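Local structure of purine nucleoside phosphorylase (Anopheles gambiae, 2P4S) at residues 200-214 with 322-334. The protein catalyses the phosphorolytic cleavage of inosine, guanosine and their 2'-deoxy forms to free purine base and pentose 1-phosphate in purine salvage, working as a homotrimer. Sequence-based numbering, arbitrary orientation.
With DIH (7-[[(3R,4R)-3-(hydroxymethyl)-4-oxidanyl-pyrrolidin-1-ium-1-yl]methyl]-3,5-dihydropyrrolo[3,2-d]pyrimidin-4-one), chain F; PO4 (phosphate ion), chain D.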
# COMPACT_ATOMS: atom_id res chain seq x y z
N ASN A 200 -2.44 21.79 5.35
CA ASN A 200 -3.47 20.81 5.63
C ASN A 200 -3.78 20.86 7.11
O ASN A 200 -3.05 21.53 7.87
CB ASN A 200 -3.03 19.41 5.17
CG ASN A 200 -1.76 18.96 5.83
OD1 ASN A 200 -1.67 18.88 7.06
ND2 ASN A 200 -0.76 18.67 5.03
N ALA A 201 -4.85 20.17 7.51
CA ALA A 201 -5.05 19.75 8.89
C ALA A 201 -4.38 18.38 9.16
O ALA A 201 -4.26 17.56 8.24
CB ALA A 201 -6.57 19.68 9.22
N ALA A 202 -3.97 18.12 10.40
CA ALA A 202 -3.44 16.78 10.76
C ALA A 202 -3.68 16.43 12.22
O ALA A 202 -3.92 17.32 13.09
CB ALA A 202 -1.93 16.63 10.42
N GLY A 203 -3.63 15.12 12.48
CA GLY A 203 -3.66 14.60 13.85
C GLY A 203 -2.23 14.64 14.36
O GLY A 203 -1.30 14.27 13.63
N GLY A 204 -2.06 15.10 15.60
CA GLY A 204 -0.71 15.11 16.23
C GLY A 204 -0.40 13.71 16.75
O GLY A 204 -1.04 13.26 17.72
N ALA A 205 0.52 13.01 16.09
CA ALA A 205 0.97 11.68 16.57
C ALA A 205 2.10 11.87 17.59
O ALA A 205 2.31 11.04 18.45
CB ALA A 205 1.42 10.77 15.40
N ASN A 206 2.83 12.96 17.46
CA ASN A 206 3.86 13.33 18.43
C ASN A 206 3.17 13.85 19.73
O ASN A 206 2.47 14.85 19.72
CB ASN A 206 4.80 14.36 17.80
CG ASN A 206 5.99 14.68 18.67
OD1 ASN A 206 5.87 14.84 19.89
ND2 ASN A 206 7.14 14.79 18.06
N PRO A 207 3.33 13.12 20.86
CA PRO A 207 2.57 13.57 22.06
C PRO A 207 2.99 14.91 22.71
O PRO A 207 2.33 15.35 23.65
CB PRO A 207 2.72 12.41 23.06
CG PRO A 207 3.94 11.66 22.63
CD PRO A 207 4.10 11.88 21.10
N LYS A 208 4.05 15.56 22.21
CA LYS A 208 4.46 16.87 22.73
C LYS A 208 3.77 17.99 21.99
O LYS A 208 3.74 19.12 22.50
CB LYS A 208 5.99 17.01 22.77
CG LYS A 208 6.49 15.90 23.73
CD LYS A 208 7.80 16.17 24.42
CE LYS A 208 9.02 15.56 23.71
NZ LYS A 208 10.22 15.62 24.64
N TYR A 209 3.18 17.67 20.84
CA TYR A 209 2.36 18.64 20.09
C TYR A 209 1.07 18.98 20.86
O TYR A 209 0.62 18.21 21.70
CB TYR A 209 2.02 18.12 18.69
CG TYR A 209 3.19 17.99 17.76
CD1 TYR A 209 4.52 18.15 18.20
CD2 TYR A 209 2.96 17.68 16.40
CE1 TYR A 209 5.60 18.00 17.30
CE2 TYR A 209 4.00 17.56 15.52
CZ TYR A 209 5.31 17.71 15.96
OH TYR A 209 6.31 17.55 15.05
N ARG A 210 0.50 20.14 20.56
CA ARG A 210 -0.76 20.60 21.13
C ARG A 210 -1.72 20.99 19.99
O ARG A 210 -1.30 21.45 18.92
CB ARG A 210 -0.52 21.80 22.08
CG ARG A 210 0.32 21.43 23.32
CD ARG A 210 0.68 22.69 24.13
NE ARG A 210 1.55 22.41 25.29
CZ ARG A 210 1.12 21.90 26.44
NH1 ARG A 210 -0.17 21.59 26.60
NH2 ARG A 210 1.98 21.68 27.45
N VAL A 211 -3.02 20.83 20.23
CA VAL A 211 -4.03 21.24 19.27
C VAL A 211 -3.84 22.73 19.00
O VAL A 211 -3.70 23.53 19.95
CB VAL A 211 -5.48 20.99 19.83
CG1 VAL A 211 -6.54 21.72 18.98
CG2 VAL A 211 -5.77 19.47 19.93
N GLY A 212 -3.85 23.12 17.73
CA GLY A 212 -3.63 24.52 17.39
C GLY A 212 -2.19 24.83 17.01
O GLY A 212 -1.91 25.90 16.49
N ASP A 213 -1.25 23.91 17.26
CA ASP A 213 0.13 24.09 16.80
C ASP A 213 0.14 24.01 15.30
O ASP A 213 -0.71 23.33 14.67
CB ASP A 213 1.04 22.95 17.33
CG ASP A 213 1.36 23.06 18.84
OD1 ASP A 213 0.93 24.03 19.52
OD2 ASP A 213 2.02 22.14 19.38
N ILE A 214 1.15 24.67 14.70
CA ILE A 214 1.48 24.51 13.31
C ILE A 214 2.77 23.71 13.24
O ILE A 214 3.80 24.13 13.80
CB ILE A 214 1.64 25.88 12.66
CG1 ILE A 214 0.29 26.62 12.66
CG2 ILE A 214 2.31 25.81 11.28
CD1 ILE A 214 0.44 28.10 12.31
N ALA A 322 5.37 23.69 3.13
CA ALA A 322 4.13 23.09 3.61
C ALA A 322 4.05 23.03 5.13
O ALA A 322 5.08 22.88 5.79
CB ALA A 322 3.96 21.68 3.01
N PHE A 323 2.84 23.14 5.67
CA PHE A 323 2.60 22.92 7.09
C PHE A 323 1.27 22.24 7.38
O PHE A 323 0.34 22.33 6.58
CB PHE A 323 2.70 24.20 7.91
CG PHE A 323 1.72 25.27 7.54
CD1 PHE A 323 0.47 25.32 8.14
CD2 PHE A 323 2.06 26.26 6.63
CE1 PHE A 323 -0.42 26.31 7.85
CE2 PHE A 323 1.15 27.26 6.32
CZ PHE A 323 -0.08 27.29 6.94
N SER A 324 1.22 21.59 8.55
CA SER A 324 0.02 21.01 9.12
C SER A 324 -0.43 21.87 10.32
O SER A 324 0.37 22.16 11.23
CB SER A 324 0.32 19.61 9.66
OG SER A 324 0.69 18.67 8.67
N LEU A 325 -1.71 22.26 10.33
CA LEU A 325 -2.35 22.68 11.57
C LEU A 325 -2.78 21.40 12.31
O LEU A 325 -3.53 20.58 11.76
CB LEU A 325 -3.58 23.56 11.26
CG LEU A 325 -4.35 24.14 12.46
CD1 LEU A 325 -3.50 25.13 13.30
CD2 LEU A 325 -5.59 24.83 11.91
N ILE A 326 -2.30 21.25 13.56
CA ILE A 326 -2.63 20.11 14.40
C ILE A 326 -4.02 20.36 14.96
O ILE A 326 -4.21 21.26 15.76
CB ILE A 326 -1.58 19.95 15.55
CG1 ILE A 326 -0.16 19.79 14.98
CG2 ILE A 326 -1.98 18.83 16.52
CD1 ILE A 326 0.05 18.54 14.02
N THR A 327 -5.01 19.57 14.55
CA THR A 327 -6.42 19.94 14.80
C THR A 327 -6.98 19.06 15.89
O THR A 327 -8.09 19.26 16.36
CB THR A 327 -7.27 19.82 13.51
OG1 THR A 327 -6.99 18.56 12.87
CG2 THR A 327 -6.91 20.94 12.55
N ASN A 328 -6.20 18.08 16.29
CA ASN A 328 -6.62 17.07 17.21
C ASN A 328 -5.41 16.23 17.48
O ASN A 328 -4.52 16.12 16.61
CB ASN A 328 -7.76 16.17 16.66
CG ASN A 328 -7.37 15.46 15.35
OD1 ASN A 328 -7.22 16.11 14.27
ND2 ASN A 328 -7.21 14.13 15.42
N MET A 329 -5.38 15.66 18.67
CA MET A 329 -4.34 14.74 19.05
C MET A 329 -4.79 13.37 18.59
O MET A 329 -5.97 13.05 18.66
CB MET A 329 -4.09 14.79 20.59
CG MET A 329 -3.47 16.12 21.10
SD MET A 329 -2.10 16.73 20.06
CE MET A 329 -0.79 15.57 20.45
N CYS A 330 -3.85 12.58 18.06
CA CYS A 330 -4.16 11.19 17.72
C CYS A 330 -4.44 10.43 19.03
O CYS A 330 -3.81 10.71 20.07
CB CYS A 330 -2.97 10.55 17.02
SG CYS A 330 -2.69 11.19 15.40
N THR A 331 -5.35 9.46 18.98
CA THR A 331 -5.63 8.61 20.12
C THR A 331 -4.46 7.67 20.44
O THR A 331 -4.07 6.82 19.63
CB THR A 331 -6.93 7.78 19.94
OG1 THR A 331 -7.98 8.63 19.46
CG2 THR A 331 -7.36 7.15 21.31
N MET A 332 -3.95 7.78 21.66
CA MET A 332 -2.73 7.04 21.98
C MET A 332 -2.86 5.92 23.04
O MET A 332 -1.89 5.27 23.40
CB MET A 332 -1.64 8.05 22.28
CG MET A 332 -1.16 8.68 20.95
SD MET A 332 -0.30 10.07 21.49
CE MET A 332 -0.51 11.39 20.24
N SER A 333 -4.09 5.66 23.45
CA SER A 333 -4.36 4.75 24.52
C SER A 333 -5.77 4.17 24.37
O SER A 333 -6.66 4.86 23.89
CB SER A 333 -4.22 5.53 25.83
OG SER A 333 -5.11 5.04 26.80
N TYR A 334 -5.96 2.92 24.80
CA TYR A 334 -7.26 2.25 24.80
C TYR A 334 -8.18 2.81 25.88
O TYR A 334 -9.39 2.57 25.87
CB TYR A 334 -7.12 0.72 24.93
CG TYR A 334 -6.40 0.15 23.75
CD1 TYR A 334 -7.01 0.09 22.53
CD2 TYR A 334 -5.06 -0.29 23.85
CE1 TYR A 334 -6.36 -0.39 21.42
CE2 TYR A 334 -4.40 -0.78 22.73
CZ TYR A 334 -5.07 -0.83 21.52
OH TYR A 334 -4.46 -1.29 20.38
O5' DIH F . -11.67 15.66 9.34
C5' DIH F . -11.26 14.77 8.28
C4' DIH F . -10.46 15.60 7.31
C6' DIH F . -9.31 16.35 8.02
C3' DIH F . -9.83 14.72 6.26
O3' DIH F . -9.78 15.45 5.03
C2' DIH F . -8.40 14.54 6.75
N1' DIH F . -8.08 15.88 7.31
C10 DIH F . -6.81 15.85 8.04
C9 DIH F . -6.79 15.27 9.44
C8 DIH F . -7.04 16.00 10.63
N7 DIH F . -6.90 15.15 11.69
C5 DIH F . -6.58 13.91 11.24
C6 DIH F . -6.26 12.61 11.90
O6 DIH F . -6.28 12.46 13.19
N1 DIH F . -5.95 11.60 11.06
C2 DIH F . -5.92 11.71 9.70
N3 DIH F . -6.18 12.87 9.07
C4 DIH F . -6.50 13.97 9.84
P PO4 D . -6.94 18.29 4.59
O1 PO4 D . -6.58 19.47 5.42
O2 PO4 D . -7.40 18.80 3.22
O3 PO4 D . -5.81 17.36 4.35
O4 PO4 D . -8.03 17.54 5.30
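A202 and I326 pair in the mixed central sheet of the PNP fold, where strand 200-204 runs parallel to 322-327 and the chain then loops back through 205-213 to flank the latter strand antiparallel. The strand around I326 is bonded on both sides: L325 O and T327 N pair with A202, whereas I326 turns its own N and O to the returning loop, G212 N meeting I326 O at 2.7 Å and I326 N giving to D213 O, both almost straight. With CG1 beside its backbone N (chi1 -58°), I326 sends CD1 to Y209 CD2 at 3.9 Å, the two side chains crossing at about a right angle, and CG2 lies against R210 O. M329, bent at chi2 and chi3, curls its CE back among the loop carbonyls, 3.2 Å from Y209 O. The A201 and G203 side of the sheet lines part of the active site: A201 N, like S305 and R169, bonds the phosphate, and G203, lacking a side chain, leaves room for the base of the inhibitor DIH. N328 OD1 takes DIH N7 at 2.8 Å and ND2 gives to DIH O6 at 2.9 Å; T327 OG1 donates to the same OD1, in its carbonyl plane, which with the ligand bonds helps hold the amide's rotation.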